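PDB 3HUF: DNA repair and telomere maintenance protein nbs1 from Schizosaccharomyces pombe, which binds phosphorylated proteins such as Ctp1 through FHA and BRCT domains and serves the MRN complex in DNA double-strand break repair and telomere maintenance. Local coordinates for residues G8-G13 with G103-T108; L243-L246 with R250-T253. All coordinates share one frame; numbering follows the deposited sequence.

Contact 1: G8-G13 with G103-T108; sequences GDILKG and GKCPFT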
loop_
_atom_site.group_PDB
_atom_site.type_symbol
_atom_site.label_atom_id
_atom_site.label_comp_id
_atom_site.label_asym_id
_atom_site.label_seq_id
_atom_site.Cartn_x
_atom_site.Cartn_y
_atom_site.Cartn_z
ATOM N N GLY A 8 4.771 14.264 25.638
ATOM C CA GLY A 8 5.041 13.928 27.024
ATOM C C GLY A 8 5.491 12.474 27.028
ATOM O O GLY A 8 5.763 11.868 25.964
ATOM N N ASP A 9 5.540 11.886 28.210
ATOM C CA ASP A 9 6.050 10.531 28.321
ATOM C C ASP A 9 4.903 9.573 28.643
ATOM O O ASP A 9 5.112 8.514 29.239
ATOM C CB ASP A 9 7.119 10.499 29.418
ATOM C CG ASP A 9 8.321 9.660 29.040
ATOM O OD1 ASP A 9 8.923 9.077 29.968
ATOM O OD2 ASP A 9 8.668 9.580 27.829
ATOM N N ILE A 10 3.688 9.944 28.240
ATOM C CA ILE A 10 2.502 9.210 28.676
ATOM C C ILE A 10 2.415 7.805 28.041
ATOM O O ILE A 10 1.825 6.900 28.616
ATOM C CB ILE A 10 1.204 10.050 28.542
ATOM C CG1 ILE A 10 0.878 10.356 27.081
ATOM C CG2 ILE A 10 1.336 11.381 29.324
ATOM C CD1 ILE A 10 -0.611 10.533 26.792
ATOM N N LEU A 11 3.057 7.628 26.886
ATOM C CA LEU A 11 3.223 6.299 26.277
ATOM C C LEU A 11 4.672 5.828 26.354
ATOM O O LEU A 11 5.137 5.060 25.508
ATOM C CB LEU A 11 2.731 6.301 24.820
ATOM C CG LEU A 11 1.221 6.230 24.598
ATOM C CD1 LEU A 11 0.849 6.537 23.133
ATOM C CD2 LEU A 11 0.700 4.862 25.012
ATOM N N LYS A 12 5.377 6.299 27.385
ATOM C CA LYS A 12 6.796 6.005 27.612
ATOM C C LYS A 12 7.723 6.404 26.471
ATOM O O LYS A 12 8.803 5.838 26.328
ATOM C CB LYS A 12 7.008 4.532 27.985
ATOM C CG LYS A 12 6.296 4.121 29.263
ATOM C CD LYS A 12 6.014 2.620 29.282
ATOM C CE LYS A 12 5.296 2.224 30.561
ATOM N NZ LYS A 12 4.048 1.493 30.194
ATOM N N GLY A 13 7.311 7.374 25.662
ATOM C CA GLY A 13 8.131 7.821 24.521
ATOM C C GLY A 13 8.138 6.861 23.337
ATOM O O GLY A 13 8.957 6.992 22.413
ATOM N N GLY A 103 -9.361 11.843 29.979
ATOM C CA GLY A 103 -9.520 12.610 31.201
ATOM C C GLY A 103 -9.163 14.063 30.971
ATOM O O GLY A 103 -9.619 14.683 30.001
ATOM N N LYS A 104 -8.345 14.602 31.866
ATOM C CA LYS A 104 -7.828 15.945 31.722
ATOM C C LYS A 104 -6.341 15.897 31.401
ATOM O O LYS A 104 -5.623 16.860 31.648
ATOM C CB LYS A 104 -8.046 16.730 33.009
ATOM C CG LYS A 104 -9.490 16.980 33.329
ATOM C CD LYS A 104 -9.615 17.236 34.793
ATOM C CE LYS A 104 -10.488 18.434 35.041
ATOM N NZ LYS A 104 -10.430 18.822 36.482
ATOM N N CYS A 105 -5.870 14.782 30.847
ATOM C CA CYS A 105 -4.448 14.681 30.575
ATOM C C CYS A 105 -4.056 15.708 29.527
ATOM O O CYS A 105 -4.647 15.745 28.458
ATOM C CB CYS A 105 -4.054 13.276 30.149
ATOM S SG CYS A 105 -2.323 13.161 29.721
ATOM N N PRO A 106 -3.079 16.581 29.854
ATOM C CA PRO A 106 -2.697 17.651 28.920
ATOM C C PRO A 106 -2.014 17.150 27.634
ATOM O O PRO A 106 -1.879 17.916 26.680
ATOM C CB PRO A 106 -1.768 18.553 29.755
ATOM C CG PRO A 106 -1.285 17.707 30.866
ATOM C CD PRO A 106 -2.311 16.631 31.112
ATOM N N PHE A 107 -1.633 15.875 27.596
ATOM C CA PHE A 107 -1.055 15.278 26.390
ATOM C C PHE A 107 -2.015 14.297 25.727
ATOM O O PHE A 107 -2.541 13.399 26.377
ATOM C CB PHE A 107 0.261 14.578 26.727
ATOM C CG PHE A 107 1.244 15.462 27.442
ATOM C CD1 PHE A 107 1.426 15.352 28.815
ATOM C CD2 PHE A 107 1.968 16.427 26.745
ATOM C CE1 PHE A 107 2.321 16.182 29.479
ATOM C CE2 PHE A 107 2.858 17.259 27.398
ATOM C CZ PHE A 107 3.039 17.134 28.766
ATOM N N THR A 108 -2.242 14.462 24.430
ATOM C CA THR A 108 -3.174 13.591 23.707
ATOM C C THR A 108 -2.484 12.370 23.101
ATOM O O THR A 108 -1.298 12.419 22.734
ATOM C CB THR A 108 -3.928 14.352 22.610
ATOM O OG1 THR A 108 -2.992 14.990 21.721
ATOM C CG2 THR A 108 -4.835 15.413 23.239
#

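Contact 2: L243-L246 with R250-T253; sequences LLEL and RIST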
loop_
_atom_site.group_PDB
_atom_site.type_symbol
_atom_site.label_atom_id
_atom_site.label_comp_id
_atom_site.label_asym_id
_atom_site.label_seq_id
_atom_site.Cartn_x
_atom_site.Cartn_y
_atom_site.Cartn_z
ATOM N N LEU A 243 0.078 2.833 -18.293
ATOM C CA LEU A 243 1.311 2.083 -18.476
ATOM C C LEU A 243 2.075 2.587 -19.717
ATOM O O LEU A 243 3.266 2.906 -19.622
ATOM C CB LEU A 243 1.005 0.573 -18.542
ATOM C CG LEU A 243 2.034 -0.510 -18.907
ATOM C CD1 LEU A 243 3.422 -0.166 -18.504
ATOM C CD2 LEU A 243 1.638 -1.819 -18.256
ATOM N N LEU A 244 1.383 2.695 -20.850
ATOM C CA LEU A 244 1.995 3.177 -22.095
ATOM C C LEU A 244 2.376 4.660 -22.055
ATOM O O LEU A 244 3.409 5.049 -22.601
ATOM C CB LEU A 244 1.108 2.868 -23.304
ATOM C CG LEU A 244 0.715 1.400 -23.455
ATOM C CD1 LEU A 244 -0.379 1.264 -24.494
ATOM C CD2 LEU A 244 1.927 0.518 -23.807
ATOM N N GLU A 245 1.538 5.476 -21.418
ATOM C CA GLU A 245 1.894 6.857 -21.087
ATOM C C GLU A 245 3.234 6.930 -20.364
ATOM O O GLU A 245 4.110 7.692 -20.762
ATOM C CB GLU A 245 0.846 7.472 -20.171
ATOM C CG GLU A 245 -0.007 8.525 -20.810
ATOM C CD GLU A 245 -0.872 9.253 -19.793
ATOM O OE1 GLU A 245 -1.491 10.263 -20.188
ATOM O OE2 GLU A 245 -0.931 8.823 -18.610
ATOM N N LEU A 246 3.376 6.137 -19.296
ATOM C CA LEU A 246 4.609 6.085 -18.507
ATOM C C LEU A 246 5.859 5.744 -19.325
ATOM O O LEU A 246 6.966 6.104 -18.925
ATOM C CB LEU A 246 4.472 5.138 -17.312
ATOM C CG LEU A 246 3.481 5.587 -16.227
ATOM C CD1 LEU A 246 3.419 4.595 -15.073
ATOM C CD2 LEU A 246 3.793 7.006 -15.726
ATOM N N ARG A 250 2.588 7.963 -27.355
ATOM C CA ARG A 250 1.365 8.651 -27.745
ATOM C C ARG A 250 0.358 7.570 -28.123
ATOM O O ARG A 250 0.645 6.723 -28.954
ATOM C CB ARG A 250 1.673 9.582 -28.920
ATOM C CG ARG A 250 0.490 10.181 -29.666
ATOM C CD ARG A 250 1.001 11.336 -30.522
ATOM N NE ARG A 250 0.220 11.582 -31.728
ATOM C CZ ARG A 250 0.506 12.545 -32.605
ATOM N NH1 ARG A 250 1.548 13.339 -32.394
ATOM N NH2 ARG A 250 -0.239 12.719 -33.695
ATOM N N ILE A 251 -0.811 7.572 -27.492
ATOM C CA ILE A 251 -1.756 6.467 -27.665
ATOM C C ILE A 251 -3.029 6.905 -28.376
ATOM O O ILE A 251 -3.576 7.972 -28.092
ATOM C CB ILE A 251 -2.125 5.821 -26.314
ATOM C CG1 ILE A 251 -0.874 5.627 -25.458
ATOM C CG2 ILE A 251 -2.832 4.478 -26.512
ATOM C CD1 ILE A 251 -1.103 5.896 -23.995
ATOM N N SER A 252 -3.490 6.076 -29.309
ATOM C CA SER A 252 -4.773 6.284 -29.957
ATOM C C SER A 252 -5.645 5.055 -29.743
ATOM O O SER A 252 -5.318 3.964 -30.207
ATOM C CB SER A 252 -4.593 6.558 -31.449
ATOM O OG SER A 252 -3.687 7.626 -31.650
ATOM N N THR A 253 -6.755 5.242 -29.032
ATOM C CA THR A 253 -7.668 4.152 -28.699
ATOM C C THR A 253 -8.732 4.018 -29.779
ATOM O O THR A 253 -9.399 4.989 -30.121
ATOM C CB THR A 253 -8.325 4.386 -27.316
ATOM O OG1 THR A 253 -7.302 4.501 -26.323
ATOM C CG2 THR A 253 -9.271 3.249 -26.934
#

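Contact 1: G8-G13 with G103-T108
Gly8 sits over one face of the Phe107 ring, in a CH-pi contact that puts its CA 3.9 Å from the ring centroid and only 8° off the ring normal. Its backbone N shares that face, 3.7 Å from Phe107 CD2. A side chain could hardly be fitted here: a CB on Gly8 would run into the ring, and the positive phi of this residue also favours glycine. The apolar part of the contact belongs to Ile10, whose two branches divide the work. With CG1 held between the backbone N and the carbonyl carbon (chi1 66°), Ile10 CD1 reaches the backbone of Phe107, 3.5 Å from its O. The other branch, Ile10 CG2, meets Phe107 CD1 at 4.0 Å, obliquely to the ring, and also touches the sulfur of Cys105. Losing these branches to an alanine here would probably open a gap beside the Cys105 sulfur and the Phe107 ring and leave the ring freer to turn. Two local hydrogen bonds shape the touching residues. Lys12 N donates to Asp9 O and closes a type I turn that presents Ile10, and Phe107 N donates to Cys105 SG (3.5 Å, 155° at the hydrogen), tying the sulfur to the backbone that carries the ring. Cys105 also packs on Ser40 and Ile10 on Val38. In the beta-sandwich of the FHA domain, the contact joins the loop between strands 2-6 and 16-18 to the loop between strands 97-102 and 109-113, and so flanks strands 2-6 and 109-113, antiparallel neighbours in one of its sheets.

Contact 2: L243-L246 with R250-T253
Ile251 brings its CG1 branch against the helix by setting it anti to its own carbonyl carbon (chi1 -44°), and a second torsion of 142° carries CD1 on to the helical backbone. Leu244 likewise has CG anti to its carbonyl carbon (chi1 -54°), but the part of it that meets the strand is CB, at the root of the side chain. Ile251 CD1 comes to 3.8 Å from Leu244 CB, and CG1 follows at 4.0 Å, so the CG1-CD1 arm of the isoleucine lies against this methylene. The same methyl sits 3.7 Å from Glu245 N, touching the backbone where one helical residue passes to the next. Glu245 adds the aliphatic part of its side chain, with CG 4.3 Å from Ile251 CD1, while its OE2 is hydrogen-bonded to His242 ND1 one turn earlier in the helix. Leu244 and Ile251 both also pack on Cys231, which ties them to the first strand of the beta-alpha-beta unit formed by strand 230-234, helix 238-246 and strand 250-254 in the second BRCT domain. The side chains meet through apolar groups: methyl and methylene carbons pack the helix against the edge strand through van der Waals contacts, and the carboxylate of Glu245 is engaged within its own helix instead of with the strand.

In the fold
Contact 1 and contact 2 lie on opposite sides of the chain's centre, with their own centres 53 Å apart and their nearest atoms about 38 Å apart, so neither touches the other. They follow in series along the chain: the loops of 8-13 and 103-108 meet in the FHA region, and 243-246 with 250-253 belongs to the second BRCT domain. The loop 103-108 also reaches the bound peptide: Lys104, which does not itself touch 8-13, forms a salt bridge with an acidic side chain of it. Leu243 and Leu246 of contact 2 pack on helix 163-170, which lies in the BRCT 1 range, so the helix of contact 2 also meets the first BRCT domain.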